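Local coordinates for nucleoside-diphosphate-sugar pyrophosphorylase (PDB 4EVW), which probably transfers a nucleotidyl group from a nucleoside triphosphate to a sugar phosphate, releasing pyrophosphate and yielding a nucleoside-diphosphate sugar, at residues Val3-Gly8 and Arg85-Thr90; Asp104-Ile109 and Arg179-Leu184; Asp131-Val136 and Thr172-Phe177; Val157-Glu162 and Leu208-Ile213. The protein carries 1 engineered substitution. One frame throughout, in Å; residues are numbered along the deposited sequence.

Contact 1 (Val3-Gly8 and Arg85-Thr90)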
loop_
_atom_site.group_PDB
_atom_site.type_symbol
_atom_site.label_atom_id
_atom_site.label_comp_id
_atom_site.label_asym_id
_atom_site.label_seq_id
_atom_site.Cartn_x
_atom_site.Cartn_y
_atom_site.Cartn_z
ATOM N N VAL A 3 -6.904 -1.542 -1.831
ATOM C CA VAL A 3 -6.949 -0.188 -1.294
ATOM C C VAL A 3 -5.680 0.564 -1.659
ATOM O O VAL A 3 -4.572 0.105 -1.376
ATOM C CB VAL A 3 -7.085 -0.221 0.242
ATOM C CG1 VAL A 3 -7.123 1.201 0.799
ATOM C CG2 VAL A 3 -8.348 -0.992 0.635
ATOM N N ILE A 4 -5.835 1.720 -2.286
ATOM C CA ILE A 4 -4.670 2.492 -2.661
ATOM C C ILE A 4 -4.663 3.855 -1.997
ATOM O O ILE A 4 -5.405 4.754 -2.395
ATOM C CB ILE A 4 -4.584 2.735 -4.182
ATOM C CG1 ILE A 4 -4.950 1.468 -4.957
ATOM C CG2 ILE A 4 -3.149 3.168 -4.540
ATOM C CD1 ILE A 4 -3.850 0.435 -5.018
ATOM N N PRO A 5 -3.888 4.000 -0.955
ATOM C CA PRO A 5 -3.762 5.280 -0.286
ATOM C C PRO A 5 -2.917 6.211 -1.151
ATOM O O PRO A 5 -1.836 5.874 -1.484
ATOM C CB PRO A 5 -3.065 4.923 1.001
ATOM C CG PRO A 5 -2.382 3.655 0.730
ATOM C CD PRO A 5 -3.005 2.979 -0.398
HETATM N N MSE A 6 -3.435 7.345 -1.543
HETATM C CA MSE A 6 -2.684 8.239 -2.379
HETATM C C MSE A 6 -3.010 9.667 -2.047
HETATM O O MSE A 6 -3.219 10.426 -2.905
HETATM C CB MSE A 6 -2.935 7.965 -3.857
HETATM C CG MSE A 6 -4.329 7.562 -4.202
HETATM SE SE MSE A 6 -4.712 7.240 -6.112
HETATM C CE MSE A 6 -4.151 8.878 -6.886
ATOM N N ALA A 7 -3.007 9.980 -0.768
ATOM C CA ALA A 7 -3.374 11.269 -0.279
ATOM C C ALA A 7 -2.157 12.066 0.103
ATOM O O ALA A 7 -2.264 13.181 0.477
ATOM C CB ALA A 7 -4.268 11.142 0.876
ATOM N N GLY A 8 -1.005 11.476 0.003
ATOM C CA GLY A 8 0.226 12.161 0.349
ATOM C C GLY A 8 0.543 13.373 -0.508
ATOM O O GLY A 8 -0.330 13.945 -1.159
ATOM N N ARG A 85 -1.013 11.610 8.634
ATOM C CA ARG A 85 0.298 11.356 9.211
ATOM C C ARG A 85 1.011 10.196 8.519
ATOM O O ARG A 85 2.121 9.831 8.894
ATOM C CB ARG A 85 0.150 11.060 10.707
ATOM C CG ARG A 85 -0.556 12.165 11.495
ATOM C CD ARG A 85 -0.734 11.782 12.962
ATOM N NE ARG A 85 -2.052 11.222 13.251
ATOM C CZ ARG A 85 -2.362 10.576 14.373
ATOM N NH1 ARG A 85 -1.446 10.397 15.318
ATOM N NH2 ARG A 85 -3.593 10.119 14.560
ATOM N N GLY A 86 0.376 9.618 7.505
ATOM C CA GLY A 86 0.996 8.506 6.807
ATOM C C GLY A 86 -0.024 7.542 6.232
ATOM O O GLY A 86 -1.212 7.639 6.531
ATOM N N GLN A 87 0.437 6.600 5.418
ATOM C CA GLN A 87 -0.462 5.640 4.779
ATOM C C GLN A 87 -1.417 4.890 5.694
ATOM O O GLN A 87 -2.546 4.604 5.300
ATOM C CB GLN A 87 0.332 4.617 3.965
ATOM C CG GLN A 87 0.998 5.182 2.726
ATOM C CD GLN A 87 1.629 4.095 1.878
ATOM O OE1 GLN A 87 1.799 2.960 2.330
ATOM N NE2 GLN A 87 1.988 4.437 0.646
ATOM N N ALA A 88 -0.978 4.551 6.904
ATOM C CA ALA A 88 -1.856 3.821 7.807
ATOM C C ALA A 88 -3.059 4.677 8.183
ATOM O O ALA A 88 -4.178 4.172 8.268
ATOM C CB ALA A 88 -1.095 3.380 9.064
ATOM N N GLU A 89 -2.840 5.969 8.419
ATOM C CA GLU A 89 -3.964 6.825 8.767
ATOM C C GLU A 89 -4.837 7.042 7.530
ATOM O O GLU A 89 -6.061 7.062 7.619
ATOM C CB GLU A 89 -3.496 8.184 9.319
ATOM C CG GLU A 89 -4.674 9.076 9.706
ATOM C CD GLU A 89 -4.269 10.372 10.396
ATOM O OE1 GLU A 89 -3.210 10.942 10.057
ATOM O OE2 GLU A 89 -5.035 10.829 11.268
ATOM N N THR A 90 -4.200 7.205 6.374
ATOM C CA THR A 90 -4.944 7.404 5.133
ATOM C C THR A 90 -5.912 6.244 4.922
ATOM O O THR A 90 -7.092 6.452 4.627
ATOM C CB THR A 90 -3.988 7.499 3.936
ATOM O OG1 THR A 90 -3.108 8.617 4.129
ATOM C CG2 THR A 90 -4.770 7.683 2.632
HETATM O O HOH W 1 -1.280 8.364 1.638
#
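Pro5 and Ala7 belong to the passage from strand 2-5 into the glycine-containing loop of what is probably a Rossmann-like nucleotidyltransferase domain, and both rest on Thr90 in helix 87-100. The methyl CG2 of Thr90 is the shared touching point. It meets Pro5 CB at 3.6 Å and Ala7 CB at 3.9 Å. Thr90 reaches them because its CG2 stands anti to the backbone N (chi1 -61°), which leaves OG1 beside that N. Gln87, one turn earlier, touches more lightly. Its extended chain brings the amide carbon CD to 4.2 Å from Pro5 CG, with the two side chains passing at a slant. The sequence Pro-Met-Ala-Gly after the first strand resembles the start of the nucleotide-binding loop in related pyrophosphorylases. The helix start opposite it is consistent with the second wall of such a nucleotide pocket. No direct hydrogen bond joins the two segments. Water 1 lies between them instead, 3.1 Å from Thr90 OG1 and in a weak bond of 3.4 Å from Ala7 N. Thr90 OG1 also bonds to the hydroxyl of Thr84, just before the helix. Gly86 is the N-cap residue, and its carbonyl O accepts from Thr90 N at 3.0 Å. Ahead of it, Arg85 N donates to Glu89 OE1 at 2.7 Å, with an N-H...O angle of 160°, and approaches that oxygen nearly along the C-O bond. Strand 49-54 also touches Thr90, through Ile52. Pro5 packs further on Val111 of strand 109-111.

Contact 2 (Asp104-Ile109 and Arg179-Leu184)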
loop_
_atom_site.group_PDB
_atom_site.type_symbol
_atom_site.label_atom_id
_atom_site.label_comp_id
_atom_site.label_asym_id
_atom_site.label_seq_id
_atom_site.Cartn_x
_atom_site.Cartn_y
_atom_site.Cartn_z
ATOM N N ASP A 104 -21.068 -1.249 3.335
ATOM C CA ASP A 104 -20.773 -2.093 4.493
ATOM C C ASP A 104 -19.890 -3.242 4.024
ATOM O O ASP A 104 -20.382 -4.298 3.637
ATOM C CB ASP A 104 -22.083 -2.629 5.080
ATOM C CG ASP A 104 -21.886 -3.368 6.398
ATOM O OD1 ASP A 104 -20.749 -3.397 6.915
ATOM O OD2 ASP A 104 -22.886 -3.912 6.917
ATOM N N TYR A 105 -18.580 -3.030 4.048
ATOM C CA TYR A 105 -17.644 -4.054 3.596
ATOM C C TYR A 105 -16.881 -4.647 4.779
ATOM O O TYR A 105 -16.316 -3.912 5.589
ATOM C CB TYR A 105 -16.668 -3.435 2.597
ATOM C CG TYR A 105 -15.641 -4.406 2.097
ATOM C CD1 TYR A 105 -15.975 -5.379 1.153
ATOM C CD2 TYR A 105 -14.337 -4.380 2.591
ATOM C CE1 TYR A 105 -15.041 -6.301 0.716
ATOM C CE2 TYR A 105 -13.390 -5.301 2.161
ATOM C CZ TYR A 105 -13.749 -6.257 1.223
ATOM O OH TYR A 105 -12.820 -7.170 0.786
ATOM N N GLN A 106 -16.849 -5.973 4.873
ATOM C CA GLN A 106 -16.165 -6.623 5.990
ATOM C C GLN A 106 -15.106 -7.624 5.545
ATOM O O GLN A 106 -14.614 -8.415 6.350
ATOM C CB GLN A 106 -17.189 -7.349 6.870
ATOM C CG GLN A 106 -18.291 -6.459 7.433
ATOM C CD GLN A 106 -17.761 -5.397 8.376
ATOM O OE1 GLN A 106 -16.722 -5.580 9.012
ATOM N NE2 GLN A 106 -18.482 -4.286 8.487
ATOM N N GLY A 107 -14.746 -7.581 4.271
ATOM C CA GLY A 107 -13.777 -8.532 3.759
ATOM C C GLY A 107 -12.320 -8.149 3.912
ATOM O O GLY A 107 -11.956 -7.306 4.734
ATOM N N SER A 108 -11.483 -8.780 3.102
ATOM C CA SER A 108 -10.054 -8.539 3.145
ATOM C C SER A 108 -9.692 -7.203 2.518
ATOM O O SER A 108 -10.469 -6.627 1.754
ATOM C CB SER A 108 -9.324 -9.641 2.375
ATOM O OG SER A 108 -9.596 -9.532 0.988
ATOM N N ILE A 109 -8.524 -6.690 2.878
ATOM C CA ILE A 109 -8.045 -5.482 2.240
ATOM C C ILE A 109 -6.587 -5.698 1.887
ATOM O O ILE A 109 -5.806 -6.257 2.662
ATOM C CB ILE A 109 -8.199 -4.198 3.083
ATOM C CG1 ILE A 109 -7.486 -4.332 4.418
ATOM C CG2 ILE A 109 -9.680 -3.863 3.263
ATOM C CD1 ILE A 109 -7.416 -3.004 5.142
ATOM N N ARG A 179 -8.928 -9.691 7.085
ATOM C CA ARG A 179 -10.138 -9.030 7.584
ATOM C C ARG A 179 -9.925 -7.543 7.836
ATOM O O ARG A 179 -8.979 -7.152 8.517
ATOM C CB ARG A 179 -10.616 -9.685 8.884
ATOM C CG ARG A 179 -11.082 -11.125 8.718
ATOM C CD ARG A 179 -11.708 -11.667 9.999
ATOM N NE ARG A 179 -12.428 -12.913 9.755
ATOM C CZ ARG A 179 -13.751 -13.041 9.809
ATOM N NH1 ARG A 179 -14.512 -11.995 10.108
ATOM N NH2 ARG A 179 -14.316 -14.213 9.553
ATOM N N LYS A 180 -10.815 -6.721 7.287
ATOM C CA LYS A 180 -10.734 -5.275 7.465
ATOM C C LYS A 180 -10.718 -4.966 8.958
ATOM O O LYS A 180 -9.980 -4.091 9.410
ATOM C CB LYS A 180 -11.945 -4.582 6.824
ATOM C CG LYS A 180 -11.944 -3.064 6.983
ATOM C CD LYS A 180 -13.300 -2.433 6.661
ATOM C CE LYS A 180 -14.330 -2.718 7.749
ATOM N NZ LYS A 180 -15.609 -1.994 7.493
ATOM N N GLU A 181 -11.532 -5.687 9.724
ATOM C CA GLU A 181 -11.595 -5.442 11.161
ATOM C C GLU A 181 -10.272 -5.646 11.893
ATOM O O GLU A 181 -10.003 -4.955 12.879
ATOM C CB GLU A 181 -12.704 -6.283 11.812
ATOM C CG GLU A 181 -14.099 -5.684 11.617
ATOM C CD GLU A 181 -14.146 -4.189 11.927
ATOM O OE1 GLU A 181 -13.802 -3.798 13.064
ATOM O OE2 GLU A 181 -14.525 -3.405 11.030
ATOM N N ASP A 182 -9.446 -6.579 11.420
ATOM C CA ASP A 182 -8.145 -6.809 12.049
ATOM C C ASP A 182 -7.233 -5.619 11.774
ATOM O O ASP A 182 -6.453 -5.207 12.636
ATOM C CB ASP A 182 -7.489 -8.090 11.524
ATOM C CG ASP A 182 -8.209 -9.346 11.977
ATOM O OD1 ASP A 182 -8.860 -9.312 13.042
ATOM O OD2 ASP A 182 -8.113 -10.371 11.274
ATOM N N TYR A 183 -7.320 -5.070 10.567
ATOM C CA TYR A 183 -6.523 -3.898 10.232
ATOM C C TYR A 183 -6.910 -2.747 11.155
ATOM O O TYR A 183 -6.052 -2.095 11.746
ATOM C CB TYR A 183 -6.769 -3.438 8.790
ATOM C CG TYR A 183 -6.053 -2.141 8.493
ATOM C CD1 TYR A 183 -4.733 -2.143 8.042
ATOM C CD2 TYR A 183 -6.663 -0.907 8.746
ATOM C CE1 TYR A 183 -4.030 -0.950 7.861
ATOM C CE2 TYR A 183 -5.968 0.288 8.571
ATOM C CZ TYR A 183 -4.653 0.259 8.129
ATOM O OH TYR A 183 -3.945 1.428 7.983
ATOM N N LEU A 184 -8.211 -2.487 11.266
ATOM C CA LEU A 184 -8.676 -1.379 12.095
ATOM C C LEU A 184 -8.342 -1.552 13.574
ATOM O O LEU A 184 -8.034 -0.584 14.269
ATOM C CB LEU A 184 -10.180 -1.160 11.893
ATOM C CG LEU A 184 -10.555 -0.683 10.481
ATOM C CD1 LEU A 184 -12.067 -0.605 10.348
ATOM C CD2 LEU A 184 -9.925 0.676 10.195
HETATM O O HOH W 2 -13.731 -7.364 8.728
#
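Ile109 and Tyr183 form the close apolar end of this contact. Ile109 CD1 lies 3.7 Å from Tyr183 CG, and the two side chains cross at about a right angle. Ile109 CG1 sits between the backbone N and the carbonyl carbon (chi1 57°), the crowded position, and from there CD1 extends to the tyrosine. Next to this pair the start of helix 180-191 is tied to the loop that leads into strand 109-111. Lys180 N donates to Gly107 O at 2.9 Å, tilted from the carbonyl plane. The Lys180 side chain bends at chi3 and brings NZ to Tyr105 O at 2.8 Å, nearly head-on to that carbonyl. Tyr105 is folded back on its own loop. Gly107 N lies 3.3 Å above the centre of the Tyr105 ring, and Tyr105 OH donates to Ser108 O at 2.6 Å. The outer side is looser and faces solvent. There Gln106 passes obliquely by Lys180 and Glu181, with Gln106 OE1 3.7 Å from Glu181 CG. Water 2 joins Gln106 O to Glu181 N, which it meets at 2.9 Å. Gln106 NE2 turns back to Asp104 OD1. On the buried side, Tyr183 OH bonds to Ala88 O of helix 87-100, and its ring stands edge-to-face with Phe177. The loop enters strand 109-111, which pairs with strand 174-177, while helix 180-191 packs against helix 87-100.

Contact 3 (Asp131-Val136 and Thr172-Phe177)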
loop_
_atom_site.group_PDB
_atom_site.type_symbol
_atom_site.label_atom_id
_atom_site.label_comp_id
_atom_site.label_asym_id
_atom_site.label_seq_id
_atom_site.Cartn_x
_atom_site.Cartn_y
_atom_site.Cartn_z
ATOM N N ASP A 131 -3.826 -14.962 8.206
ATOM C CA ASP A 131 -4.667 -13.848 8.618
ATOM C C ASP A 131 -4.203 -12.586 7.901
ATOM O O ASP A 131 -4.898 -11.565 7.895
ATOM C CB ASP A 131 -4.597 -13.659 10.137
ATOM C CG ASP A 131 -5.286 -14.787 10.891
ATOM O OD1 ASP A 131 -6.460 -15.074 10.573
ATOM O OD2 ASP A 131 -4.664 -15.383 11.796
ATOM N N GLY A 132 -3.024 -12.670 7.291
ATOM C CA GLY A 132 -2.481 -11.536 6.564
ATOM C C GLY A 132 -1.078 -11.854 6.086
ATOM O O GLY A 132 -0.441 -12.778 6.585
ATOM N N TYR A 133 -0.589 -11.115 5.104
ATOM C CA TYR A 133 0.762 -11.364 4.635
ATOM C C TYR A 133 1.371 -10.125 4.021
ATOM O O TYR A 133 0.664 -9.240 3.531
ATOM C CB TYR A 133 0.798 -12.526 3.625
ATOM C CG TYR A 133 0.496 -12.137 2.196
ATOM C CD1 TYR A 133 -0.816 -12.097 1.716
ATOM C CD2 TYR A 133 1.527 -11.790 1.326
ATOM C CE1 TYR A 133 -1.084 -11.725 0.393
ATOM C CE2 TYR A 133 1.273 -11.417 0.017
ATOM C CZ TYR A 133 -0.030 -11.384 -0.445
ATOM O OH TYR A 133 -0.263 -11.018 -1.750
ATOM N N LEU A 134 2.694 -10.066 4.071
ATOM C CA LEU A 134 3.447 -8.954 3.516
ATOM C C LEU A 134 4.218 -9.490 2.335
ATOM O O LEU A 134 4.900 -10.507 2.445
ATOM C CB LEU A 134 4.458 -8.406 4.535
ATOM C CG LEU A 134 3.937 -7.770 5.822
ATOM C CD1 LEU A 134 3.797 -8.827 6.916
ATOM C CD2 LEU A 134 4.914 -6.677 6.255
ATOM N N GLU A 135 4.105 -8.818 1.200
ATOM C CA GLU A 135 4.847 -9.234 0.023
ATOM C C GLU A 135 6.241 -8.659 0.216
ATOM O O GLU A 135 6.391 -7.486 0.569
ATOM C CB GLU A 135 4.205 -8.654 -1.225
ATOM C CG GLU A 135 4.835 -9.108 -2.518
ATOM C CD GLU A 135 4.149 -8.479 -3.703
ATOM O OE1 GLU A 135 4.333 -7.262 -3.912
ATOM O OE2 GLU A 135 3.409 -9.198 -4.410
ATOM N N VAL A 136 7.264 -9.476 0.001
ATOM C CA VAL A 136 8.632 -9.014 0.197
ATOM C C VAL A 136 9.574 -9.407 -0.935
ATOM O O VAL A 136 9.265 -10.283 -1.743
ATOM C CB VAL A 136 9.218 -9.575 1.527
ATOM C CG1 VAL A 136 8.422 -9.052 2.719
ATOM C CG2 VAL A 136 9.198 -11.111 1.511
ATOM N N THR A 172 7.484 -4.740 -0.413
ATOM C CA THR A 172 7.291 -4.190 -1.746
ATOM C C THR A 172 6.248 -3.083 -1.636
ATOM O O THR A 172 6.011 -2.347 -2.587
ATOM C CB THR A 172 6.733 -5.241 -2.718
ATOM O OG1 THR A 172 5.437 -5.654 -2.265
ATOM C CG2 THR A 172 7.656 -6.456 -2.794
ATOM N N GLY A 173 5.618 -2.979 -0.473
ATOM C CA GLY A 173 4.589 -1.972 -0.291
ATOM C C GLY A 173 3.201 -2.575 -0.409
ATOM O O GLY A 173 2.198 -1.861 -0.360
ATOM N N LEU A 174 3.134 -3.892 -0.593
ATOM C CA LEU A 174 1.843 -4.565 -0.676
ATOM C C LEU A 174 1.622 -5.249 0.667
ATOM O O LEU A 174 2.387 -6.130 1.061
ATOM C CB LEU A 174 1.822 -5.592 -1.813
ATOM C CG LEU A 174 0.425 -6.182 -2.032
ATOM C CD1 LEU A 174 0.150 -6.337 -3.519
ATOM C CD2 LEU A 174 0.305 -7.506 -1.292
ATOM N N TYR A 175 0.582 -4.813 1.372
ATOM C CA TYR A 175 0.241 -5.335 2.687
ATOM C C TYR A 175 -1.170 -5.891 2.658
ATOM O O TYR A 175 -2.133 -5.146 2.473
ATOM C CB TYR A 175 0.301 -4.217 3.727
ATOM C CG TYR A 175 1.612 -3.480 3.745
ATOM C CD1 TYR A 175 1.733 -2.212 3.172
ATOM C CD2 TYR A 175 2.736 -4.048 4.337
ATOM C CE1 TYR A 175 2.948 -1.529 3.192
ATOM C CE2 TYR A 175 3.950 -3.379 4.362
ATOM C CZ TYR A 175 4.051 -2.123 3.791
ATOM O OH TYR A 175 5.253 -1.460 3.827
ATOM N N HIS A 176 -1.294 -7.194 2.861
ATOM C CA HIS A 176 -2.594 -7.836 2.828
ATOM C C HIS A 176 -3.094 -8.201 4.221
ATOM O O HIS A 176 -2.319 -8.644 5.073
ATOM C CB HIS A 176 -2.518 -9.102 1.965
ATOM C CG HIS A 176 -3.830 -9.810 1.816
ATOM N ND1 HIS A 176 -4.818 -9.375 0.958
ATOM C CD2 HIS A 176 -4.315 -10.918 2.421
ATOM C CE1 HIS A 176 -5.857 -10.190 1.040
ATOM N NE2 HIS A 176 -5.578 -11.135 1.920
ATOM N N PHE A 177 -4.391 -7.987 4.441
ATOM C CA PHE A 177 -5.055 -8.332 5.698
ATOM C C PHE A 177 -6.307 -9.116 5.321
ATOM O O PHE A 177 -7.113 -8.651 4.512
ATOM C CB PHE A 177 -5.462 -7.080 6.479
ATOM C CG PHE A 177 -4.309 -6.188 6.835
ATOM C CD1 PHE A 177 -3.765 -5.330 5.892
ATOM C CD2 PHE A 177 -3.759 -6.219 8.112
ATOM C CE1 PHE A 177 -2.684 -4.508 6.211
ATOM C CE2 PHE A 177 -2.678 -5.401 8.445
ATOM C CZ PHE A 177 -2.140 -4.543 7.491
HETATM O O HOH W 3 4.906 -5.855 2.115
#
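Tyr133 and His176 lie across from each other on neighbouring antiparallel strands, their side chains on the same face of the central sheet. Their rings meet obliquely, with centroids 5.4 Å apart and planes at 39°. The closest touch is Tyr133 CE1 to His176 CB, at 3.4 Å. Tyr133 CG is placed between the backbone N and the carbonyl carbon (chi1 85°), which swings the ring over towards the partner strand. Its OH thereby comes to 3.6 Å from Leu174 CD2. His176 ND1 bonds to the hydroxyl of Thr110. On the other face Leu134 CD2 meets the edge of the Tyr175 ring, in its plane, 3.9 Å from Tyr175 CD2. Helix 208-214 lies on that face, where Tyr209 touches both residues and stacks on Phe177. The backbones hold these pairs in register. Tyr133 and His176 are a hydrogen-bonded pair, with His176 N to Tyr133 O at 2.9 Å and Tyr133 N to His176 O at 3.0 Å. Glu135 N then donates to Leu174 O at 3.2 Å, in an almost straight bond. Beyond this, the chain turns a corner at Gly173, and water 3 donates to both Glu135 O and Leu174 O. Thr172 N also donates to Glu135 O. The Glu135 side chain, fully extended, crosses that of Thr172 at about a right angle. Thr172 OG1 donates to the anti lone pair of Glu135 OE1 at 2.6 Å. Arg118 forms a salt bridge with OE2. The buried carboxylate is therefore gripped at both oxygens, which should fix its rotation and balance its charge opposite the corner at Gly173.

Contact 4 (Val157-Glu162 and Leu208-Ile213); sequences VIQTAE and LYNELI. Engineered in segment 208-213: Glu211 (natural residue Leu).
Asn210 meets strand 157-161 with its amide, which lies against Thr160. From CB the chain leaves anti to the carbonyl carbon (chi1 -69°), and this turns the amide from the helix surface to the strand. CG lies 3.6 Å from Thr160 OG1. Past it, the two polar atoms grip both backbone groups of one residue. OD1 accepts from Thr160 N at 3.0 Å, with an N-H...O angle of 158°. ND2 donates to Thr160 O at 2.9 Å and 173°. That carbonyl O lies in the amide plane of Asn210, yet ND2 stands above the carbonyl plane of Thr160. OD1 takes a second donor, water 4, at 2.9 Å, and the same water donates to Ile158 O. Two bonds to a single residue hold the amide against flipping. Thr160 OG1 has its own partner in Ala206 O, while its CG2 touches Tyr209 CB at 4.0 Å. One turn further along the helix, Ile213 closes the other end of the contact. Its CD1 packs on Val157 O at 3.4 Å and reaches the Val157 CG1 methyl, the two side chains crossing at about a right angle. Its CG2 lies 3.7 Å from Ile158 O. Here an asparagine side chain takes the place of a neighbouring strand for one residue. It thereby joins helix 208-214 to the two-stranded antiparallel sheet of 146-149 and 157-161, beside the main mixed sheet, with a bound magnesium ion about 8 Å from the Asn210 side chain.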
loop_
_atom_site.group_PDB
_atom_site.type_symbol
_atom_site.label_atom_id
_atom_site.label_comp_id
_atom_site.label_asym_id
_atom_site.label_seq_id
_atom_site.Cartn_x
_atom_site.Cartn_y
_atom_site.Cartn_z
ATOM N N VAL A 157 5.884 -14.727 9.837
ATOM C CA VAL A 157 6.583 -13.490 10.196
ATOM C C VAL A 157 6.424 -13.264 11.697
ATOM O O VAL A 157 5.317 -13.349 12.231
ATOM C CB VAL A 157 6.007 -12.274 9.429
ATOM C CG1 VAL A 157 6.673 -10.986 9.901
ATOM C CG2 VAL A 157 6.233 -12.455 7.930
ATOM N N ILE A 158 7.526 -12.976 12.381
ATOM C CA ILE A 158 7.466 -12.764 13.821
ATOM C C ILE A 158 7.615 -11.304 14.215
ATOM O O ILE A 158 7.347 -10.947 15.352
ATOM C CB ILE A 158 8.558 -13.574 14.566
ATOM C CG1 ILE A 158 9.943 -13.213 14.025
ATOM C CG2 ILE A 158 8.285 -15.063 14.428
ATOM C CD1 ILE A 158 11.090 -13.887 14.768
ATOM N N GLN A 159 8.034 -10.461 13.279
ATOM C CA GLN A 159 8.224 -9.044 13.580
ATOM C C GLN A 159 8.413 -8.219 12.315
ATOM O O GLN A 159 8.903 -8.722 11.305
ATOM C CB GLN A 159 9.468 -8.886 14.474
ATOM C CG GLN A 159 9.779 -7.471 14.946
ATOM C CD GLN A 159 11.108 -7.390 15.695
ATOM O OE1 GLN A 159 11.669 -8.409 16.099
ATOM N NE2 GLN A 159 11.608 -6.175 15.890
ATOM N N THR A 160 7.999 -6.956 12.364
ATOM C CA THR A 160 8.200 -6.043 11.247
ATOM C C THR A 160 8.783 -4.763 11.844
ATOM O O THR A 160 8.589 -4.478 13.027
ATOM C CB THR A 160 6.892 -5.672 10.494
ATOM O OG1 THR A 160 5.984 -5.023 11.392
ATOM C CG2 THR A 160 6.240 -6.907 9.891
ATOM N N ALA A 161 9.514 -4.018 11.025
ATOM C CA ALA A 161 10.126 -2.757 11.443
ATOM C C ALA A 161 10.118 -1.847 10.224
ATOM O O ALA A 161 10.311 -2.314 9.103
ATOM C CB ALA A 161 11.557 -2.991 11.912
ATOM N N GLU A 162 9.893 -0.554 10.425
ATOM C CA GLU A 162 9.865 0.353 9.286
ATOM C C GLU A 162 11.239 0.892 8.890
ATOM O O GLU A 162 11.467 1.177 7.719
ATOM C CB GLU A 162 8.908 1.521 9.540
ATOM C CG GLU A 162 8.703 2.443 8.331
ATOM C CD GLU A 162 7.862 1.819 7.222
ATOM O OE1 GLU A 162 7.137 0.839 7.497
ATOM O OE2 GLU A 162 7.912 2.322 6.074
ATOM N N LEU A 208 1.982 -2.088 11.869
ATOM C CA LEU A 208 0.694 -2.590 12.332
ATOM C C LEU A 208 0.680 -4.097 12.508
ATOM O O LEU A 208 -0.036 -4.615 13.360
ATOM C CB LEU A 208 -0.437 -2.174 11.372
ATOM C CG LEU A 208 -0.656 -0.667 11.240
ATOM C CD1 LEU A 208 -1.941 -0.382 10.455
ATOM C CD2 LEU A 208 -0.736 -0.053 12.624
ATOM N N TYR A 209 1.471 -4.810 11.717
ATOM C CA TYR A 209 1.490 -6.259 11.835
ATOM C C TYR A 209 1.988 -6.736 13.202
ATOM O O TYR A 209 1.617 -7.814 13.655
ATOM C CB TYR A 209 2.328 -6.864 10.709
ATOM C CG TYR A 209 1.609 -6.860 9.379
ATOM C CD1 TYR A 209 0.659 -7.839 9.071
ATOM C CD2 TYR A 209 1.879 -5.879 8.427
ATOM C CE1 TYR A 209 0.005 -7.843 7.846
ATOM C CE2 TYR A 209 1.228 -5.872 7.196
ATOM C CZ TYR A 209 0.299 -6.855 6.912
ATOM O OH TYR A 209 -0.310 -6.860 5.679
ATOM N N ASN A 210 2.807 -5.933 13.872
ATOM C CA ASN A 210 3.295 -6.338 15.189
ATOM C C ASN A 210 2.145 -6.466 16.177
ATOM O O ASN A 210 2.176 -7.322 17.058
ATOM C CB ASN A 210 4.346 -5.354 15.709
ATOM C CG ASN A 210 5.632 -5.426 14.919
ATOM O OD1 ASN A 210 6.133 -6.512 14.641
ATOM N ND2 ASN A 210 6.174 -4.273 14.551
ATOM N N GLU A 211 1.122 -5.628 16.020
ATOM C CA GLU A 211 -0.038 -5.692 16.906
ATOM C C GLU A 211 -0.785 -7.003 16.641
ATOM O O GLU A 211 -1.255 -7.667 17.567
ATOM C CB GLU A 211 -0.975 -4.500 16.653
ATOM C CG GLU A 211 -0.349 -3.113 16.854
ATOM C CD GLU A 211 -0.046 -2.793 18.314
ATOM O OE1 GLU A 211 -0.523 -3.534 19.201
ATOM O OE2 GLU A 211 0.659 -1.794 18.575
ATOM N N LEU A 212 -0.888 -7.379 15.370
ATOM C CA LEU A 212 -1.579 -8.611 15.001
ATOM C C LEU A 212 -0.793 -9.854 15.424
ATOM O O LEU A 212 -1.367 -10.834 15.905
ATOM C CB LEU A 212 -1.837 -8.640 13.487
ATOM C CG LEU A 212 -2.724 -7.510 12.945
ATOM C CD1 LEU A 212 -3.018 -7.746 11.474
ATOM C CD2 LEU A 212 -4.025 -7.451 13.734
ATOM N N ILE A 213 0.521 -9.815 15.236
ATOM C CA ILE A 213 1.373 -10.934 15.618
ATOM C C ILE A 213 1.318 -11.139 17.135
ATOM O O ILE A 213 1.248 -12.268 17.613
ATOM C CB ILE A 213 2.831 -10.687 15.158
ATOM C CG1 ILE A 213 2.892 -10.732 13.628
ATOM C CG2 ILE A 213 3.775 -11.733 15.759
ATOM C CD1 ILE A 213 4.207 -10.266 13.046
HETATM O O HOH W 4 6.193 -8.653 16.522
#

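Overall arrangement
The four contacts form a connected cluster. Contacts 1 and 3 both reach the central sheet, with centres about 15 Å apart, and do not touch. Contact 2 joins them. Val3 CG2 of contact 1 lies 4.0 Å from Ile109 CB, and Ile109 O probably accepts from Phe177 N of contact 3. Contact 3 lies inside the chain loop that contact 2 closes. Contacts 3 and 4 have centres about 11 Å apart and meet where Tyr209 OH lies 2.8 Å from His176 O. Contact 1 carries the presumed nucleotide-binding loop. Its centre is about 19 Å from that of contact 4, yet the two touch, Ala88 CB to Leu208 CD1 at 4.1 Å. The magnesium ion is about 8 Å from the Asn210 side chain of contact 4.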